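Local coordinates for protein 16S rRNA aminocarboxypropyltransferase (Vulcanisaeta distributa, PDB 5APG) that probably transfers the aminocarboxypropyl group of S-adenosylmethionine to an N1-methylpseudouridine of 16S rRNA, the last step in making a hypermodified pseudouridine, at residues I109-Y121 against A129-I143. Residues are numbered along the deposited sequence; the frame is centred on the assembly and turned at random.
Sequences ILSTIEAVAAALY and AMEVLRLYKWGPNFI. With EEM ([(3S)-3-amino-4-hydroxy-4-oxo-butyl]-[[(2S,3S,4R,5R)-5-(6-aminopurin-9-yl)-3,4-dihydroxy-oxolan-2-yl]methyl]-methyl-selanium), chain D.
Leu110 meets the Phe142 ring at about a right angle, CD1 lying 3.9 Å from CZ, while its CB and carbonyl O border the adenine of the bound selenium analogue of S-adenosylmethionine. Ser111 caps the N-terminus of helix 112-121 and forms a capping box with Glu114: Glu114 N donates to Ser111 OG, and Ser111 N and OG reach Glu114 OE1 from opposite faces of the carboxylate. Thr112 N, at this helix start, binds the ligand carboxylate O at 2.9 Å. Ile113 sends CG1 anti to its backbone N (chi1 -171°); the CG1-CD1 arm of this beta-branched residue packs tightly on Val132 CG1 (3.4 Å from CG1) and puts CD1 at the Tyr136 ring edge. Glu114 lays CB over the Phe142 face, 4.2 Å from the centroid, and CG at the Trp138 edge; Ala99 N and Asn100 also hold its carboxylate. A leucine here would probably leave Ser111 N and OG, Ala99 N and Asn100 without their carboxylate, undoing half of the capping box. Ala117 and Ala129, both small, let the antiparallel helices come close, axes 8.7 Å apart, and Ala117 CB receives Leu133 CG at 3.5 Å. Tyr121 closes the row, its CD2 against Ile143 CD1. The contact is mostly apolar packing, the polar bonds being kept at the helix start, where Thr112 N holds the donor-substrate analogue.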
# COMPACT_ATOMS: atom_id res chain seq x y z
N ILE A 109 8.61 -2.45 1.92
CA ILE A 109 8.55 -1.01 2.15
C ILE A 109 8.29 -0.26 0.84
O ILE A 109 9.22 0.10 0.13
CB ILE A 109 9.85 -0.50 2.80
CG1 ILE A 109 10.16 -1.30 4.08
CG2 ILE A 109 9.76 0.99 3.09
CD1 ILE A 109 9.05 -1.27 5.11
N LEU A 110 7.01 -0.03 0.54
CA LEU A 110 6.63 0.55 -0.75
C LEU A 110 6.30 2.04 -0.64
O LEU A 110 5.94 2.53 0.43
CB LEU A 110 5.42 -0.19 -1.33
CG LEU A 110 5.52 -1.72 -1.38
CD1 LEU A 110 4.26 -2.31 -2.00
CD2 LEU A 110 6.76 -2.16 -2.15
N SER A 111 6.42 2.74 -1.76
CA SER A 111 5.91 4.10 -1.84
C SER A 111 4.39 4.06 -1.81
O SER A 111 3.79 3.01 -2.05
CB SER A 111 6.40 4.80 -3.12
OG SER A 111 5.80 4.24 -4.28
N THR A 112 3.77 5.19 -1.49
CA THR A 112 2.32 5.25 -1.44
C THR A 112 1.72 4.87 -2.79
O THR A 112 0.73 4.13 -2.85
CB THR A 112 1.84 6.65 -1.00
OG1 THR A 112 2.31 6.91 0.33
CG2 THR A 112 0.32 6.74 -1.03
N ILE A 113 2.32 5.34 -3.89
CA ILE A 113 1.74 5.06 -5.20
C ILE A 113 1.89 3.58 -5.57
O ILE A 113 1.00 3.00 -6.19
CB ILE A 113 2.37 5.96 -6.31
CG1 ILE A 113 1.58 5.81 -7.61
CG2 ILE A 113 3.85 5.66 -6.55
CD1 ILE A 113 1.86 6.90 -8.65
N GLU A 114 3.00 2.95 -5.17
CA GLU A 114 3.19 1.52 -5.42
C GLU A 114 2.19 0.71 -4.62
O GLU A 114 1.67 -0.31 -5.08
CB GLU A 114 4.62 1.09 -5.07
CG GLU A 114 5.67 1.50 -6.10
CD GLU A 114 7.08 1.38 -5.55
OE1 GLU A 114 7.36 2.03 -4.52
OE2 GLU A 114 7.91 0.64 -6.13
N ALA A 115 1.92 1.16 -3.40
CA ALA A 115 0.97 0.47 -2.54
C ALA A 115 -0.44 0.55 -3.11
O ALA A 115 -1.17 -0.45 -3.09
CB ALA A 115 1.00 1.05 -1.16
N VAL A 116 -0.83 1.73 -3.58
CA VAL A 116 -2.13 1.90 -4.21
C VAL A 116 -2.25 0.98 -5.42
O VAL A 116 -3.24 0.27 -5.59
CB VAL A 116 -2.37 3.37 -4.62
CG1 VAL A 116 -3.58 3.49 -5.55
CG2 VAL A 116 -2.55 4.25 -3.38
N ALA A 117 -1.22 0.98 -6.26
CA ALA A 117 -1.24 0.15 -7.47
C ALA A 117 -1.29 -1.34 -7.14
O ALA A 117 -2.03 -2.09 -7.77
CB ALA A 117 -0.03 0.46 -8.33
N ALA A 118 -0.50 -1.76 -6.16
CA ALA A 118 -0.52 -3.15 -5.71
C ALA A 118 -1.91 -3.56 -5.23
O ALA A 118 -2.42 -4.63 -5.58
CB ALA A 118 0.51 -3.38 -4.61
N ALA A 119 -2.53 -2.71 -4.42
CA ALA A 119 -3.86 -2.98 -3.90
C ALA A 119 -4.86 -3.12 -5.04
O ALA A 119 -5.66 -4.06 -5.07
CB ALA A 119 -4.30 -1.88 -2.93
N LEU A 120 -4.81 -2.18 -5.98
CA LEU A 120 -5.67 -2.22 -7.17
C LEU A 120 -5.48 -3.51 -7.96
O LEU A 120 -6.45 -4.18 -8.34
CB LEU A 120 -5.39 -1.01 -8.07
CG LEU A 120 -5.84 0.36 -7.56
CD1 LEU A 120 -5.37 1.47 -8.49
CD2 LEU A 120 -7.35 0.39 -7.39
N TYR A 121 -4.22 -3.85 -8.23
CA TYR A 121 -3.91 -5.05 -9.00
C TYR A 121 -4.48 -6.30 -8.33
O TYR A 121 -5.16 -7.11 -8.98
CB TYR A 121 -2.39 -5.19 -9.16
CG TYR A 121 -1.97 -6.21 -10.20
CD1 TYR A 121 -1.99 -7.57 -9.91
CD2 TYR A 121 -1.56 -5.81 -11.47
CE1 TYR A 121 -1.61 -8.51 -10.86
CE2 TYR A 121 -1.17 -6.74 -12.42
CZ TYR A 121 -1.20 -8.08 -12.11
OH TYR A 121 -0.82 -9.01 -13.06
N ALA A 129 -4.34 -0.03 -12.08
CA ALA A 129 -3.04 -0.11 -11.41
C ALA A 129 -1.93 0.39 -12.34
O ALA A 129 -1.01 1.09 -11.90
CB ALA A 129 -2.76 -1.53 -10.96
N MSE A 130 -2.03 0.03 -13.62
CA MSE A 130 -1.03 0.45 -14.60
C MSE A 130 -1.13 1.94 -14.92
O MSE A 130 -0.12 2.62 -15.07
CB MSE A 130 -1.17 -0.37 -15.89
CG MSE A 130 -0.12 -0.03 -16.94
SE MSE A 130 1.68 -0.42 -16.26
CE MSE A 130 1.53 -2.36 -16.20
N GLU A 131 -2.36 2.45 -15.03
CA GLU A 131 -2.57 3.88 -15.26
C GLU A 131 -1.95 4.72 -14.15
O GLU A 131 -1.37 5.77 -14.39
CB GLU A 131 -4.07 4.19 -15.37
CG GLU A 131 -4.72 3.60 -16.61
CD GLU A 131 -6.24 3.61 -16.53
OE1 GLU A 131 -6.79 4.10 -15.52
OE2 GLU A 131 -6.87 3.13 -17.49
N VAL A 132 -2.09 4.22 -12.92
CA VAL A 132 -1.49 4.85 -11.75
C VAL A 132 0.04 4.81 -11.81
O VAL A 132 0.71 5.82 -11.63
CB VAL A 132 -2.00 4.17 -10.45
CG1 VAL A 132 -1.06 4.43 -9.30
CG2 VAL A 132 -3.41 4.63 -10.12
N LEU A 133 0.60 3.63 -12.08
CA LEU A 133 2.05 3.45 -12.09
C LEU A 133 2.73 4.24 -13.21
O LEU A 133 3.88 4.66 -13.07
CB LEU A 133 2.40 1.97 -12.24
CG LEU A 133 2.12 1.12 -10.99
CD1 LEU A 133 2.26 -0.36 -11.31
CD2 LEU A 133 3.06 1.52 -9.85
N ARG A 134 2.03 4.45 -14.31
CA ARG A 134 2.61 5.16 -15.44
C ARG A 134 2.89 6.64 -15.12
O ARG A 134 3.54 7.33 -15.90
CB ARG A 134 1.71 5.02 -16.67
CG ARG A 134 1.83 3.64 -17.33
CD ARG A 134 0.90 3.48 -18.53
NE ARG A 134 1.21 4.42 -19.60
CZ ARG A 134 0.51 4.53 -20.72
NH1 ARG A 134 -0.54 3.75 -20.93
NH2 ARG A 134 0.87 5.41 -21.64
N LEU A 135 2.43 7.11 -13.96
CA LEU A 135 2.77 8.46 -13.50
C LEU A 135 4.27 8.63 -13.21
O LEU A 135 4.75 9.76 -13.09
CB LEU A 135 1.96 8.82 -12.25
CG LEU A 135 0.46 9.05 -12.45
CD1 LEU A 135 -0.19 9.46 -11.14
CD2 LEU A 135 0.22 10.09 -13.53
N TYR A 136 4.99 7.52 -13.07
CA TYR A 136 6.44 7.56 -12.92
C TYR A 136 7.10 6.69 -14.00
O TYR A 136 6.53 5.70 -14.43
CB TYR A 136 6.87 7.09 -11.52
CG TYR A 136 6.52 8.08 -10.42
CD1 TYR A 136 7.37 9.13 -10.12
CD2 TYR A 136 5.33 7.96 -9.71
CE1 TYR A 136 7.05 10.05 -9.12
CE2 TYR A 136 5.01 8.86 -8.71
CZ TYR A 136 5.87 9.90 -8.42
OH TYR A 136 5.54 10.80 -7.43
N LYS A 137 8.29 7.07 -14.43
CA LYS A 137 8.94 6.29 -15.48
C LYS A 137 9.28 4.89 -14.96
O LYS A 137 9.25 3.93 -15.73
CB LYS A 137 10.20 7.00 -16.00
CG LYS A 137 11.37 7.07 -15.03
CD LYS A 137 12.62 7.54 -15.77
CE LYS A 137 13.71 8.01 -14.83
NZ LYS A 137 14.85 8.60 -15.58
N TRP A 138 9.57 4.78 -13.67
CA TRP A 138 9.92 3.50 -13.05
C TRP A 138 8.69 2.71 -12.60
O TRP A 138 8.80 1.55 -12.18
CB TRP A 138 10.85 3.73 -11.84
CG TRP A 138 10.33 4.76 -10.87
CD1 TRP A 138 10.70 6.07 -10.79
CD2 TRP A 138 9.34 4.57 -9.86
NE1 TRP A 138 10.00 6.71 -9.80
CE2 TRP A 138 9.16 5.80 -9.20
CE3 TRP A 138 8.58 3.46 -9.44
CZ2 TRP A 138 8.25 5.97 -8.16
CZ3 TRP A 138 7.68 3.63 -8.40
CH2 TRP A 138 7.53 4.88 -7.77
N GLY A 139 7.52 3.33 -12.69
CA GLY A 139 6.28 2.74 -12.21
C GLY A 139 5.91 1.36 -12.76
O GLY A 139 5.71 0.43 -11.98
N PRO A 140 5.79 1.24 -14.09
CA PRO A 140 5.40 -0.05 -14.67
C PRO A 140 6.32 -1.20 -14.28
O PRO A 140 5.86 -2.35 -14.18
CB PRO A 140 5.47 0.22 -16.18
CG PRO A 140 5.15 1.68 -16.29
CD PRO A 140 5.85 2.30 -15.10
N ASN A 141 7.60 -0.90 -14.04
CA ASN A 141 8.56 -1.93 -13.63
C ASN A 141 8.20 -2.59 -12.30
O ASN A 141 8.66 -3.69 -12.01
CB ASN A 141 9.97 -1.33 -13.54
CG ASN A 141 11.05 -2.40 -13.53
OD1 ASN A 141 10.99 -3.37 -14.30
ND2 ASN A 141 12.04 -2.24 -12.66
N PHE A 142 7.39 -1.91 -11.49
CA PHE A 142 6.91 -2.48 -10.23
C PHE A 142 6.15 -3.78 -10.47
O PHE A 142 6.31 -4.75 -9.74
CB PHE A 142 6.03 -1.49 -9.48
CG PHE A 142 5.43 -2.04 -8.22
CD1 PHE A 142 6.22 -2.25 -7.10
CD2 PHE A 142 4.08 -2.35 -8.15
CE1 PHE A 142 5.68 -2.76 -5.93
CE2 PHE A 142 3.53 -2.86 -6.98
CZ PHE A 142 4.33 -3.06 -5.87
N ILE A 143 5.30 -3.78 -11.50
CA ILE A 143 4.56 -4.98 -11.86
C ILE A 143 5.49 -6.02 -12.49
O ILE A 143 5.40 -7.20 -12.18
CB ILE A 143 3.39 -4.66 -12.81
CG1 ILE A 143 2.33 -3.87 -12.04
CG2 ILE A 143 2.79 -5.93 -13.39
CD1 ILE A 143 1.13 -3.48 -12.88
C2 EEM D . 0.42 -1.79 3.45
N3 EEM D . 0.48 -0.54 3.10
C4 EEM D . 1.59 -0.06 2.57
C1' EEM D . 1.09 2.35 2.00
C2' EEM D . 0.79 2.79 3.46
C3' EEM D . 1.81 3.69 3.70
C4' EEM D . 2.11 4.37 2.58
C5' EEM D . 3.55 4.64 2.37
O EEM D . 5.30 7.61 -1.50
C EEM D . 5.97 8.36 -0.85
OXT EEM D . 6.13 9.51 -1.21
CA EEM D . 6.57 7.91 0.47
N EEM D . 7.46 8.94 0.92
CB EEM D . 5.40 7.70 1.42
CG EEM D . 5.75 6.92 2.67
SE EEM D . 4.12 6.14 3.49
CE EEM D . 4.53 5.37 5.21
O4' EEM D . 1.76 3.28 1.46
O3' EEM D . 1.56 4.52 4.91
O2' EEM D . -0.44 3.50 3.32
N9 EEM D . 1.96 1.15 2.11
C8 EEM D . 3.21 1.02 1.71
N7 EEM D . 3.66 -0.20 1.89
C5 EEM D . 2.66 -0.92 2.43
N1 EEM D . 1.41 -2.65 3.34
C6 EEM D . 2.55 -2.28 2.84
N6 EEM D . 3.63 -3.17 2.73